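PDB 6A6E: cysteine desulfurase from Fervidobacterium islandicum, which catalyses the pyridoxal-phosphate-dependent removal of sulfur from cysteine, probably passing it through an enzyme-bound persulfide to iron-sulfur cluster assembly. Local coordinates for residues Leu44-Val49 and Ile300-Ser305; Ser62-Ala67 and Gln288-Ala293; Gln81-Val86 and Arg282-Thr287; Val220-Leu225 and Val245-Lys250. All coordinates share one frame; numbering follows the deposited sequence.

Interaction 1 of 4, residues Leu44-Val49 and Ile300-Ser305; sequences LKCKSV and IDYLES
Y302 sets the face of its ring against C46 and its CB against V49, and these three residues bury nearly all of the surface shared by 44-49 and 300-305. The cysteine comes over one face: C46 SG lies 3.9 Å from the centroid of the Y302 ring and only 19° from its normal, shifted a little toward the rim. Its nearest ring atom is Y302 CE1, 3.6 Å from C46 SG, a clear case of a sulfur-aromatic contact. A trans chi1 of 172° makes this possible, because it swings SG of C46 away from its own backbone nitrogen and out toward the tyrosine. V49 works lower down the same side chain, with its CG2 3.9 Å from Y302 CB, and the two side chains cross at about a right angle. Since C46 is the N-cap residue of helix 47-59, the ring rests against the very start of that helix.

The hydroxyl of Y302 looks elsewhere, to the carboxylate of D21, and the backbone of D21 is in turn hydrogen-bonded to that of K47. Farther out, L58 of the second subunit packs on K47. Between the two segments themselves the attraction is therefore dispersion and the polarisability of sulfur over a pi face; direction is probably supplied by D21, which holds the far end of the ring and so helps to keep its face under the thiol.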
loop_
_atom_site.group_PDB
_atom_site.type_symbol
_atom_site.label_atom_id
_atom_site.label_comp_id
_atom_site.label_asym_id
_atom_site.label_seq_id
_atom_site.Cartn_x
_atom_site.Cartn_y
_atom_site.Cartn_z
ATOM N N LEU A 44 16.463 -4.904 -7.485
ATOM C CA LEU A 44 16.094 -6.195 -8.079
ATOM C C LEU A 44 15.761 -7.157 -6.940
ATOM O O LEU A 44 16.177 -6.937 -5.789
ATOM C CB LEU A 44 17.269 -6.745 -8.892
ATOM C CG LEU A 44 17.815 -5.940 -10.053
ATOM C CD1 LEU A 44 18.976 -6.713 -10.653
ATOM C CD2 LEU A 44 16.789 -5.583 -11.120
ATOM N N LYS A 45 15.000 -8.201 -7.254
ATOM C CA LYS A 45 14.463 -9.116 -6.243
ATOM C C LYS A 45 15.180 -10.452 -6.190
ATOM O O LYS A 45 15.601 -11.029 -7.197
ATOM C CB LYS A 45 12.966 -9.368 -6.473
ATOM C CG LYS A 45 12.117 -8.111 -6.707
ATOM C CD LYS A 45 12.400 -6.988 -5.705
ATOM C CE LYS A 45 11.577 -5.744 -5.977
ATOM N NZ LYS A 45 12.194 -4.614 -5.225
ATOM N N CYS A 46 15.288 -10.935 -4.962
ATOM C CA CYS A 46 15.952 -12.161 -4.608
ATOM C C CYS A 46 15.006 -13.331 -4.782
ATOM O O CYS A 46 13.895 -13.318 -4.257
ATOM C CB CYS A 46 16.416 -12.056 -3.161
ATOM S SG CYS A 46 17.034 -13.620 -2.564
ATOM N N LYS A 47 15.423 -14.352 -5.520
ATOM C CA LYS A 47 14.540 -15.472 -5.812
ATOM C C LYS A 47 14.078 -16.201 -4.549
ATOM O O LYS A 47 12.904 -16.498 -4.415
ATOM C CB LYS A 47 15.234 -16.444 -6.706
ATOM C CG LYS A 47 14.351 -17.554 -7.215
ATOM C CD LYS A 47 15.043 -18.215 -8.407
ATOM C CE LYS A 47 15.179 -19.697 -8.195
ATOM N NZ LYS A 47 13.865 -20.322 -8.430
ATOM N N SER A 48 14.971 -16.424 -3.593
ATOM C CA SER A 48 14.581 -17.191 -2.415
ATOM C C SER A 48 13.587 -16.401 -1.570
ATOM O O SER A 48 12.677 -16.991 -1.008
ATOM C CB SER A 48 15.806 -17.653 -1.602
ATOM O OG SER A 48 16.474 -16.582 -0.932
ATOM N N VAL A 49 13.736 -15.064 -1.527
ATOM C CA VAL A 49 12.777 -14.237 -0.758
ATOM C C VAL A 49 11.419 -14.293 -1.424
ATOM O O VAL A 49 10.385 -14.467 -0.755
ATOM C CB VAL A 49 13.245 -12.781 -0.625
ATOM C CG1 VAL A 49 12.142 -11.853 -0.114
ATOM C CG2 VAL A 49 14.478 -12.753 0.261
ATOM N N ILE A 300 14.939 -8.818 5.082
ATOM C CA ILE A 300 15.826 -8.538 6.183
ATOM C C ILE A 300 16.520 -9.841 6.651
ATOM O O ILE A 300 17.723 -9.783 6.934
ATOM C CB ILE A 300 15.090 -7.822 7.319
ATOM C CG1 ILE A 300 14.719 -6.394 6.892
ATOM C CG2 ILE A 300 15.954 -7.667 8.560
ATOM C CD1 ILE A 300 13.757 -5.772 7.870
ATOM N N ASP A 301 15.809 -10.989 6.758
ATOM C CA ASP A 301 16.511 -12.216 7.094
ATOM C C ASP A 301 17.635 -12.524 6.083
ATOM O O ASP A 301 18.712 -12.975 6.473
ATOM C CB ASP A 301 15.613 -13.466 7.153
ATOM C CG ASP A 301 14.537 -13.406 8.258
ATOM O OD1 ASP A 301 14.708 -12.659 9.261
ATOM O OD2 ASP A 301 13.538 -14.129 8.099
ATOM N N TYR A 302 17.367 -12.341 4.804
ATOM C CA TYR A 302 18.369 -12.561 3.760
ATOM C C TYR A 302 19.603 -11.656 3.927
ATOM O O TYR A 302 20.777 -12.116 3.911
ATOM C CB TYR A 302 17.737 -12.369 2.408
ATOM C CG TYR A 302 18.678 -12.458 1.241
ATOM C CD1 TYR A 302 19.073 -13.682 0.736
ATOM C CD2 TYR A 302 19.165 -11.313 0.633
ATOM C CE1 TYR A 302 19.937 -13.760 -0.363
ATOM C CE2 TYR A 302 20.064 -11.371 -0.419
ATOM C CZ TYR A 302 20.442 -12.596 -0.926
ATOM O OH TYR A 302 21.322 -12.643 -2.005
ATOM N N LEU A 303 19.376 -10.379 4.138
ATOM C CA LEU A 303 20.469 -9.480 4.315
ATOM C C LEU A 303 21.296 -9.858 5.555
ATOM O O LEU A 303 22.506 -9.720 5.544
ATOM C CB LEU A 303 19.987 -8.046 4.416
ATOM C CG LEU A 303 19.375 -7.454 3.126
ATOM C CD1 LEU A 303 18.711 -6.131 3.451
ATOM C CD2 LEU A 303 20.475 -7.236 2.133
ATOM N N GLU A 304 20.649 -10.265 6.647
ATOM C CA GLU A 304 21.376 -10.566 7.869
ATOM C C GLU A 304 22.108 -11.898 7.703
ATOM O O GLU A 304 23.109 -12.059 8.330
ATOM C CB GLU A 304 20.501 -10.597 9.120
ATOM C CG GLU A 304 19.500 -9.479 9.270
ATOM C CD GLU A 304 19.792 -8.434 10.308
ATOM O OE1 GLU A 304 20.893 -7.862 10.256
ATOM O OE2 GLU A 304 18.850 -8.104 11.104
ATOM N N SER A 305 21.626 -12.824 6.871
ATOM C CA SER A 305 22.355 -14.058 6.580
ATOM C C SER A 305 23.661 -13.810 5.796
ATOM O O SER A 305 24.651 -14.432 6.090
ATOM C CB SER A 305 21.518 -15.095 5.835
ATOM O OG SER A 305 21.572 -14.926 4.423
#

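Interaction 2 of 4, residues Ser62-Ala67 and Gln288-Ala293; sequences SNIHRA and QHITGA
I290 and I64 reach toward each other tip to tip, and this pair of branched side chains forms the tight part of the contact between 62-67 and 288-293. I290 CD1 sits 4.0 Å from I64 CG1, and the gamma branches close in at similar range, I290 CG2 being 4.1 Å from I64 CG2. With chi1 at 54°, CG1 of I64 lies between its backbone nitrogen and carbonyl carbon, which leaves CG1 and CG2 both able to meet the incoming isoleucine. The same methyl, I290 CD1, also touches polar atoms of the loop, 3.7 Å from N63 OD1 and 4.0 Å from S62 O.

The loop joins helix 47-59 to helix 70-90, whereas I290 opens helix 290-306, just after the N-cap residue H289, itself the centre of an inverse gamma turn. In this fold-type I dimer both elements lie at the subunit interface: T241 of the second subunit is hydrogen-bonded to H289 ND1, and R371 of that subunit grips the backbone carbonyls of N63 and R66.

Away from the isoleucines the loop turns polar and more open. N63 OD1 accepts from I64 N at 2.8 Å, in the carbonyl plane and on a lone pair, while its ND2 is bonded to T287 and to A41 of the second subunit. Glycerol and citrate, probably from the crystallisation liquor, bind along this side at N63, H65 and R66, and R66 packs on the S-mercaptocysteine side chain of the second subunit.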
loop_
_atom_site.group_PDB
_atom_site.type_symbol
_atom_site.label_atom_id
_atom_site.label_comp_id
_atom_site.label_asym_id
_atom_site.label_seq_id
_atom_site.Cartn_x
_atom_site.Cartn_y
_atom_site.Cartn_z
ATOM N N SER A 62 -4.452 -15.612 5.188
ATOM C CA SER A 62 -5.792 -15.181 5.468
ATOM C C SER A 62 -5.677 -13.802 6.065
ATOM O O SER A 62 -4.605 -13.348 6.302
ATOM C CB SER A 62 -6.472 -16.032 6.547
ATOM O OG SER A 62 -6.981 -17.210 6.022
ATOM N N ASN A 63 -6.797 -13.147 6.344
ATOM C CA ASN A 63 -6.727 -11.827 6.953
ATOM C C ASN A 63 -6.366 -12.015 8.417
ATOM O O ASN A 63 -6.600 -13.079 9.006
ATOM C CB ASN A 63 -8.014 -11.031 6.778
ATOM C CG ASN A 63 -7.731 -9.511 6.720
ATOM O OD1 ASN A 63 -6.704 -9.029 7.298
ATOM N ND2 ASN A 63 -8.598 -8.757 6.028
ATOM N N ILE A 64 -5.795 -10.997 9.007
ATOM C CA ILE A 64 -5.130 -11.155 10.270
ATOM C C ILE A 64 -5.817 -10.412 11.425
ATOM O O ILE A 64 -6.648 -9.554 11.198
ATOM C CB ILE A 64 -3.708 -10.620 10.144
ATOM C CG1 ILE A 64 -3.648 -9.184 9.621
ATOM C CG2 ILE A 64 -2.914 -11.507 9.235
ATOM C CD1 ILE A 64 -2.233 -8.617 9.834
ATOM N N HIS A 65 -5.374 -10.678 12.629
ATOM C CA HIS A 65 -5.970 -10.181 13.901
ATOM C C HIS A 65 -7.335 -10.906 14.142
ATOM O O HIS A 65 -7.925 -11.440 13.212
ATOM C CB HIS A 65 -6.120 -8.622 13.976
ATOM C CG HIS A 65 -4.889 -7.876 13.587
ATOM N ND1 HIS A 65 -3.675 -8.084 14.208
ATOM C CD2 HIS A 65 -4.657 -6.955 12.613
ATOM C CE1 HIS A 65 -2.747 -7.341 13.635
ATOM N NE2 HIS A 65 -3.319 -6.621 12.687
ATOM N N ARG A 66 -7.792 -10.944 15.389
ATOM C CA ARG A 66 -9.077 -11.639 15.750
ATOM C C ARG A 66 -9.052 -13.026 15.155
ATOM O O ARG A 66 -9.990 -13.443 14.445
ATOM C CB ARG A 66 -10.334 -10.878 15.212
ATOM C CG ARG A 66 -10.711 -9.586 15.957
ATOM C CD ARG A 66 -11.795 -8.745 15.217
ATOM N NE ARG A 66 -11.251 -7.891 14.133
ATOM C CZ ARG A 66 -10.370 -6.892 14.325
ATOM N NH1 ARG A 66 -9.948 -6.594 15.546
ATOM N NH2 ARG A 66 -9.897 -6.178 13.308
ATOM N N ALA A 67 -7.934 -13.703 15.338
ATOM C CA ALA A 67 -7.661 -14.897 14.546
ATOM C C ALA A 67 -8.217 -16.082 15.321
ATOM O O ALA A 67 -7.776 -16.321 16.431
ATOM C CB ALA A 67 -6.170 -15.086 14.375
ATOM N N GLN A 288 -3.582 -4.276 5.964
ATOM C CA GLN A 288 -2.316 -3.794 5.513
ATOM C C GLN A 288 -1.793 -4.691 4.372
ATOM O O GLN A 288 -2.447 -5.669 3.987
ATOM C CB GLN A 288 -1.379 -3.769 6.704
ATOM C CG GLN A 288 -1.785 -2.750 7.743
ATOM C CD GLN A 288 -1.949 -1.347 7.172
ATOM O OE1 GLN A 288 -1.002 -0.763 6.615
ATOM N NE2 GLN A 288 -3.186 -0.801 7.282
ATOM N N HIS A 289 -0.610 -4.384 3.865
ATOM C CA HIS A 289 0.048 -5.245 2.880
ATOM C C HIS A 289 0.689 -6.412 3.597
ATOM O O HIS A 289 1.908 -6.470 3.788
ATOM C CB HIS A 289 1.033 -4.460 2.006
ATOM C CG HIS A 289 1.649 -5.247 0.892
ATOM N ND1 HIS A 289 1.237 -6.520 0.566
ATOM C CD2 HIS A 289 2.601 -4.906 -0.019
ATOM C CE1 HIS A 289 1.896 -6.911 -0.517
ATOM N NE2 HIS A 289 2.764 -5.976 -0.847
ATOM N N ILE A 290 -0.171 -7.355 3.982
ATOM C CA ILE A 290 0.206 -8.423 4.884
ATOM C C ILE A 290 1.392 -9.189 4.301
ATOM O O ILE A 290 2.380 -9.406 4.975
ATOM C CB ILE A 290 -0.950 -9.421 5.128
ATOM C CG1 ILE A 290 -2.157 -8.720 5.811
ATOM C CG2 ILE A 290 -0.515 -10.583 5.982
ATOM C CD1 ILE A 290 -3.384 -9.597 5.652
ATOM N N THR A 291 1.304 -9.580 3.034
ATOM C CA THR A 291 2.344 -10.366 2.477
ATOM C C THR A 291 3.589 -9.527 2.187
ATOM O O THR A 291 4.732 -10.054 2.162
ATOM C CB THR A 291 1.839 -11.052 1.186
ATOM O OG1 THR A 291 0.697 -11.870 1.527
ATOM C CG2 THR A 291 2.977 -11.866 0.570
ATOM N N GLY A 292 3.411 -8.231 1.942
ATOM C CA GLY A 292 4.550 -7.306 1.718
ATOM C C GLY A 292 5.378 -7.143 2.990
ATOM O O GLY A 292 6.619 -7.148 2.956
ATOM N N ALA A 293 4.675 -7.024 4.105
ATOM C CA ALA A 293 5.322 -6.976 5.416
ATOM C C ALA A 293 6.133 -8.291 5.703
ATOM O O ALA A 293 7.288 -8.251 6.046
ATOM C CB ALA A 293 4.299 -6.754 6.468
#

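Interaction 3 of 4, residues Gln81-Val86 and Arg282-Thr287; sequences QAREKV and RFEAGT. With PLP (pyridoxal-5'-phosphate), chain Q.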
loop_
_atom_site.group_PDB
_atom_site.type_symbol
_atom_site.label_atom_id
_atom_site.label_comp_id
_atom_site.label_asym_id
_atom_site.label_seq_id
_atom_site.Cartn_x
_atom_site.Cartn_y
_atom_site.Cartn_z
ATOM N N GLN A 81 5.651 -11.336 13.552
ATOM C CA GLN A 81 7.069 -11.727 13.463
ATOM C C GLN A 81 7.806 -10.773 12.517
ATOM O O GLN A 81 8.918 -10.353 12.826
ATOM C CB GLN A 81 7.267 -13.171 13.040
ATOM C CG GLN A 81 6.865 -14.144 14.185
ATOM C CD GLN A 81 6.931 -15.622 13.783
ATOM O OE1 GLN A 81 6.820 -15.972 12.608
ATOM N NE2 GLN A 81 7.106 -16.490 14.763
ATOM N N ALA A 82 7.170 -10.384 11.396
ATOM C CA ALA A 82 7.817 -9.450 10.485
ATOM C C ALA A 82 8.057 -8.085 11.149
ATOM O O ALA A 82 9.128 -7.500 10.947
ATOM C CB ALA A 82 7.034 -9.311 9.206
ATOM N N ARG A 83 7.084 -7.588 11.917
ATOM C CA ARG A 83 7.211 -6.317 12.593
ATOM C C ARG A 83 8.457 -6.347 13.497
ATOM O O ARG A 83 9.250 -5.362 13.581
ATOM C CB ARG A 83 5.965 -5.987 13.435
ATOM C CG ARG A 83 5.943 -4.552 13.963
ATOM C CD ARG A 83 4.845 -4.284 14.997
ATOM N NE ARG A 83 3.516 -4.683 14.510
ATOM C CZ ARG A 83 2.767 -4.028 13.615
ATOM N NH1 ARG A 83 3.181 -2.879 13.055
ATOM N NH2 ARG A 83 1.586 -4.516 13.270
ATOM N N GLU A 84 8.618 -7.483 14.174
ATOM C CA GLU A 84 9.757 -7.662 15.080
ATOM C C GLU A 84 11.126 -7.692 14.363
ATOM O O GLU A 84 12.131 -7.124 14.841
ATOM C CB GLU A 84 9.474 -8.880 15.979
ATOM C CG GLU A 84 10.653 -9.358 16.848
ATOM C CD GLU A 84 10.975 -8.492 18.096
ATOM O OE1 GLU A 84 11.715 -9.009 18.988
ATOM O OE2 GLU A 84 10.518 -7.319 18.206
ATOM N N LYS A 85 11.185 -8.348 13.226
ATOM C CA LYS A 85 12.421 -8.332 12.430
ATOM C C LYS A 85 12.805 -6.916 12.009
ATOM O O LYS A 85 13.991 -6.565 12.043
ATOM C CB LYS A 85 12.298 -9.197 11.201
ATOM C CG LYS A 85 12.018 -10.645 11.502
ATOM C CD LYS A 85 11.752 -11.412 10.202
ATOM C CE LYS A 85 11.269 -12.856 10.462
ATOM N NZ LYS A 85 11.052 -13.652 9.245
ATOM N N VAL A 86 11.808 -6.086 11.679
ATOM C CA VAL A 86 12.075 -4.714 11.270
ATOM C C VAL A 86 12.540 -3.911 12.523
ATOM O O VAL A 86 13.466 -3.101 12.454
ATOM C CB VAL A 86 10.837 -4.058 10.600
ATOM C CG1 VAL A 86 11.005 -2.576 10.489
ATOM C CG2 VAL A 86 10.545 -4.704 9.247
ATOM N N ARG A 282 -2.997 1.242 16.440
ATOM C CA ARG A 282 -3.553 2.581 16.265
ATOM C C ARG A 282 -3.304 3.257 14.920
ATOM O O ARG A 282 -4.142 4.089 14.465
ATOM C CB ARG A 282 -3.015 3.484 17.378
ATOM C CG ARG A 282 -3.470 4.912 17.320
ATOM C CD ARG A 282 -2.895 5.710 18.514
ATOM N NE ARG A 282 -3.414 5.087 19.695
ATOM C CZ ARG A 282 -3.031 5.340 20.939
ATOM N NH1 ARG A 282 -2.082 6.250 21.219
ATOM N NH2 ARG A 282 -3.616 4.641 21.902
ATOM N N PHE A 283 -2.149 2.974 14.311
ATOM C CA PHE A 283 -1.735 3.647 13.101
ATOM C C PHE A 283 -1.765 2.763 11.854
ATOM O O PHE A 283 -1.237 3.168 10.817
ATOM C CB PHE A 283 -0.351 4.273 13.278
ATOM C CG PHE A 283 -0.309 5.269 14.399
ATOM C CD1 PHE A 283 -0.983 6.440 14.278
ATOM C CD2 PHE A 283 0.296 4.973 15.597
ATOM C CE1 PHE A 283 -1.006 7.358 15.284
ATOM C CE2 PHE A 283 0.288 5.894 16.641
ATOM C CZ PHE A 283 -0.376 7.097 16.485
ATOM N N GLU A 284 -2.420 1.610 11.974
ATOM C CA GLU A 284 -2.725 0.692 10.853
ATOM C C GLU A 284 -4.224 0.520 10.591
ATOM O O GLU A 284 -4.871 -0.221 11.258
ATOM C CB GLU A 284 -2.041 -0.669 11.086
ATOM C CG GLU A 284 -0.504 -0.513 11.012
ATOM C CD GLU A 284 0.345 -1.773 11.255
ATOM O OE1 GLU A 284 -0.200 -2.916 11.336
ATOM O OE2 GLU A 284 1.594 -1.615 11.267
ATOM N N ALA A 285 -4.744 1.285 9.640
ATOM C CA ALA A 285 -6.139 1.304 9.295
ATOM C C ALA A 285 -6.452 0.334 8.177
ATOM O O ALA A 285 -5.871 0.418 7.106
ATOM C CB ALA A 285 -6.571 2.727 8.937
ATOM N N GLY A 286 -7.352 -0.598 8.455
ATOM C CA GLY A 286 -7.776 -1.615 7.494
ATOM C C GLY A 286 -6.691 -2.667 7.206
ATOM O O GLY A 286 -5.672 -2.770 7.858
ATOM N N THR A 287 -6.927 -3.468 6.221
ATOM C CA THR A 287 -5.984 -4.553 5.902
ATOM C C THR A 287 -4.684 -3.960 5.319
ATOM O O THR A 287 -4.684 -3.239 4.291
ATOM C CB THR A 287 -6.635 -5.544 4.904
ATOM O OG1 THR A 287 -7.916 -5.960 5.390
ATOM C CG2 THR A 287 -5.732 -6.754 4.725
HETATM N N1 PLP Q . -15.884 -2.282 3.529
HETATM C C2 PLP Q . -16.448 -3.488 3.513
HETATM C C2A PLP Q . -17.902 -3.654 3.275
HETATM C C3 PLP Q . -15.578 -4.692 3.617
HETATM O O3 PLP Q . -16.092 -5.942 3.506
HETATM C C4 PLP Q . -14.135 -4.462 3.787
HETATM C C4A PLP Q . -13.236 -5.592 3.863
HETATM C C5 PLP Q . -13.650 -3.051 3.905
HETATM C C6 PLP Q . -14.587 -2.034 3.765
HETATM C C5A PLP Q . -12.183 -2.749 4.175
HETATM O O4P PLP Q . -11.241 -3.291 3.277
HETATM P P PLP Q . -9.617 -3.273 3.513
HETATM O O1P PLP Q . -9.311 -1.818 3.397
HETATM O O2P PLP Q . -9.148 -4.106 2.351
HETATM O O3P PLP Q . -9.498 -3.886 4.894
#
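Residues 81-86 of helix 70-90 and the irregular chain 282-287 stay far apart, R83 CA and E284 CA being 12.3 Å from each other, and long side chains alone bridge the gap. R83 and E284 approach from opposite directions, and the guanidinium meets the carboxylate end-on through its two terminal nitrogens. R83 NH1 donates to E284 OE2 over 2.7 Å along an almost straight line of 179°. The second arm of this buried salt bridge is longer, R83 NH2 to E284 OE1 at 3.1 Å. Both oxygens lie close to the guanidinium plane, yet the two flat groups are turned 35° apart, so each nitrogen reaches its oxygen from outside the carboxylate plane. E284 is extended beyond CG, while the arginine bends at chi3 (-53°) to present its end.

Further bonds help to fix both groups: OE1 and OE2 of E284 also engage the hydroxyl of Y79 and the backbone N of F99, and R83 is bonded to E80 and to the carbonyl of I97. R83 is thus shared between two carboxylates, while the backbone and hydroxyl bonds help to satisfy the buried polar atoms.

Three residues beyond E284 the same loop reaches the cofactor. T287 N donates to O3P of PLP at 2.9 Å and T287 OG1 donates to that oxygen at 2.7 Å, a two-point grip from one residue. S233, Q213, T104 and H235 of the second subunit also hydrogen-bond this PLP, so the arrangement is the composite active site of class V, fold-type I enzymes, with one subunit lending a threonine to the phosphate cup of the other.

Interaction 4 of 4, residues Val220-Leu225 and Val245-Lys250; sequences VDVKKL and VLYGKK
V222 presses down on one face of the Y247 ring, the two side chains coming from opposite directions. V222 CG2 is 3.7 Å from the centroid of the Y247 ring and 21° off its normal, a CH-pi contact displaced toward the phenol end, where V222 CG2 is 3.5 Å from Y247 CZ. The second methyl, CG1, lies over the same face toward the CD2 edge, 3.9 Å from Y247 CD2, so the two methyls spread along one face. The opposite face is met by the backbone nitrogen of K249.

K223 runs across the phenol at about a right angle, its bends at chi2 and chi3 curling the amine back to 3.6 Å between K223 NZ and Y247 OH. The hydroxyl itself donates to a water 2.7 Å from Y247 OH, and that water donates to V222 O, stitching ring and helix together beside the apolar contact. The amines of K223 and K249 come within 5.7 Å (NZ to NZ), a like-charge approach probably eased by the salt bridges of K249 to D226 and D228.

D221 starts the short helix as its N-cap, its OD1 accepting from K224 N. That helix, 222-225, is also tied by the backbone of V222 to L90, at the end of helix 70-90. Strand 244-248 runs antiparallel to both its neighbours in the seven-stranded sheet, lying between strands 97-100 and 229-233.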
loop_
_atom_site.group_PDB
_atom_site.type_symbol
_atom_site.label_atom_id
_atom_site.label_comp_id
_atom_site.label_asym_id
_atom_site.label_seq_id
_atom_site.Cartn_x
_atom_site.Cartn_y
_atom_site.Cartn_z
ATOM N N VAL A 220 21.448 1.501 10.551
ATOM C CA VAL A 220 20.679 2.589 11.166
ATOM C C VAL A 220 20.219 2.099 12.554
ATOM O O VAL A 220 19.629 1.025 12.691
ATOM C CB VAL A 220 19.493 2.999 10.275
ATOM C CG1 VAL A 220 18.494 3.884 11.012
ATOM C CG2 VAL A 220 19.964 3.749 9.023
ATOM N N ASP A 221 20.584 2.846 13.599
ATOM C CA ASP A 221 20.222 2.544 14.962
ATOM C C ASP A 221 19.513 3.780 15.462
ATOM O O ASP A 221 20.141 4.808 15.748
ATOM C CB ASP A 221 21.463 2.245 15.768
ATOM C CG ASP A 221 21.175 2.051 17.254
ATOM O OD1 ASP A 221 20.155 2.568 17.796
ATOM O OD2 ASP A 221 21.978 1.328 17.883
ATOM N N VAL A 222 18.175 3.686 15.559
ATOM C CA VAL A 222 17.353 4.890 15.783
ATOM C C VAL A 222 17.596 5.515 17.164
ATOM O O VAL A 222 17.318 6.710 17.371
ATOM C CB VAL A 222 15.829 4.601 15.559
ATOM C CG1 VAL A 222 15.584 4.279 14.078
ATOM C CG2 VAL A 222 15.323 3.459 16.436
ATOM N N LYS A 223 18.047 4.706 18.106
ATOM C CA LYS A 223 18.346 5.186 19.468
ATOM C C LYS A 223 19.628 5.980 19.547
ATOM O O LYS A 223 19.670 7.007 20.208
ATOM C CB LYS A 223 18.427 4.027 20.459
ATOM C CG LYS A 223 17.155 3.189 20.560
ATOM C CD LYS A 223 16.067 3.795 21.459
ATOM C CE LYS A 223 15.446 5.075 20.883
ATOM N NZ LYS A 223 14.263 5.644 21.615
ATOM N N LYS A 224 20.662 5.525 18.853
ATOM C CA LYS A 224 21.871 6.318 18.680
ATOM C C LYS A 224 21.651 7.612 17.942
ATOM O O LYS A 224 22.176 8.662 18.328
ATOM C CB LYS A 224 22.905 5.534 17.906
ATOM C CG LYS A 224 23.535 4.496 18.754
ATOM C CD LYS A 224 24.614 3.714 18.004
ATOM C CE LYS A 224 25.190 2.726 19.004
ATOM N NZ LYS A 224 26.169 1.884 18.270
ATOM N N LEU A 225 20.900 7.555 16.850
ATOM C CA LEU A 225 20.644 8.788 16.077
ATOM C C LEU A 225 19.731 9.715 16.874
ATOM O O LEU A 225 19.804 10.944 16.704
ATOM C CB LEU A 225 20.019 8.496 14.703
ATOM C CG LEU A 225 20.836 7.640 13.777
ATOM C CD1 LEU A 225 20.016 7.332 12.526
ATOM C CD2 LEU A 225 22.141 8.354 13.454
ATOM N N VAL A 245 7.810 1.464 5.991
ATOM C CA VAL A 245 7.955 1.494 7.422
ATOM C C VAL A 245 7.981 2.888 7.926
ATOM O O VAL A 245 8.633 3.798 7.347
ATOM C CB VAL A 245 9.271 0.796 7.872
ATOM C CG1 VAL A 245 9.500 0.980 9.379
ATOM C CG2 VAL A 245 9.166 -0.662 7.543
ATOM N N LEU A 246 7.278 3.083 9.031
ATOM C CA LEU A 246 7.411 4.339 9.807
ATOM C C LEU A 246 7.781 3.947 11.204
ATOM O O LEU A 246 7.039 3.168 11.871
ATOM C CB LEU A 246 6.129 5.136 9.822
ATOM C CG LEU A 246 5.978 6.271 10.855
ATOM C CD1 LEU A 246 6.787 7.410 10.414
ATOM C CD2 LEU A 246 4.556 6.756 10.804
ATOM N N TYR A 247 8.894 4.506 11.655
ATOM C CA TYR A 247 9.375 4.348 13.030
ATOM C C TYR A 247 9.045 5.610 13.727
ATOM O O TYR A 247 9.250 6.653 13.163
ATOM C CB TYR A 247 10.908 4.150 13.158
ATOM C CG TYR A 247 11.463 4.498 14.561
ATOM C CD1 TYR A 247 11.304 3.641 15.675
ATOM C CD2 TYR A 247 12.065 5.723 14.793
ATOM C CE1 TYR A 247 11.762 4.026 16.927
ATOM C CE2 TYR A 247 12.547 6.105 16.050
ATOM C CZ TYR A 247 12.396 5.231 17.096
ATOM O OH TYR A 247 12.865 5.634 18.303
ATOM N N GLY A 248 8.531 5.541 14.947
ATOM C CA GLY A 248 8.495 6.703 15.810
ATOM C C GLY A 248 8.717 6.351 17.264
ATOM O O GLY A 248 8.297 5.261 17.734
ATOM N N LYS A 249 9.323 7.291 17.999
ATOM C CA LYS A 249 9.410 7.196 19.462
ATOM C C LYS A 249 8.090 6.933 20.089
ATOM O O LYS A 249 7.136 7.650 19.835
ATOM C CB LYS A 249 9.966 8.491 20.075
ATOM C CG LYS A 249 11.429 8.679 19.785
ATOM C CD LYS A 249 12.029 9.801 20.639
ATOM C CE LYS A 249 13.532 9.860 20.403
ATOM N NZ LYS A 249 14.002 11.227 20.686
ATOM N N LYS A 250 8.033 5.893 20.908
ATOM C CA LYS A 250 6.784 5.472 21.553
ATOM C C LYS A 250 6.066 6.632 22.232
ATOM O O LYS A 250 4.859 6.863 22.053
ATOM C CB LYS A 250 7.142 4.418 22.565
ATOM C CG LYS A 250 5.978 3.913 23.370
ATOM C CD LYS A 250 6.417 2.772 24.251
ATOM C CE LYS A 250 5.247 2.272 25.085
ATOM N NZ LYS A 250 5.285 2.933 26.411
HETATM O O HOH W 1 14.806 7.482 18.307
#

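In the fold
Interaction 3 is the one that touches all the others. K85 of helix 70-90 makes a salt bridge to D301 of interaction 1 (K85 NZ to D301 OD2, 2.8 Å), V86 packs on V245 of interaction 4 (V86 CG1 to V245 CG2, 4.0 Å), and T287 is joined to N63 of interaction 2 by a probable hydrogen bond (N63 ND2 to T287 OG1, 2.9 Å). Through that last pair, interaction 2 is second shell to the cofactor phosphate, and the centres of interactions 2 and 3 are about 9 Å apart. Interactions 1 and 2 share helix 290-306, though their centres are about 21 Å apart. Interaction 4, its centre about 23 Å from that of interaction 2, lies by the seven-stranded sheet and touches no residue of the second subunit.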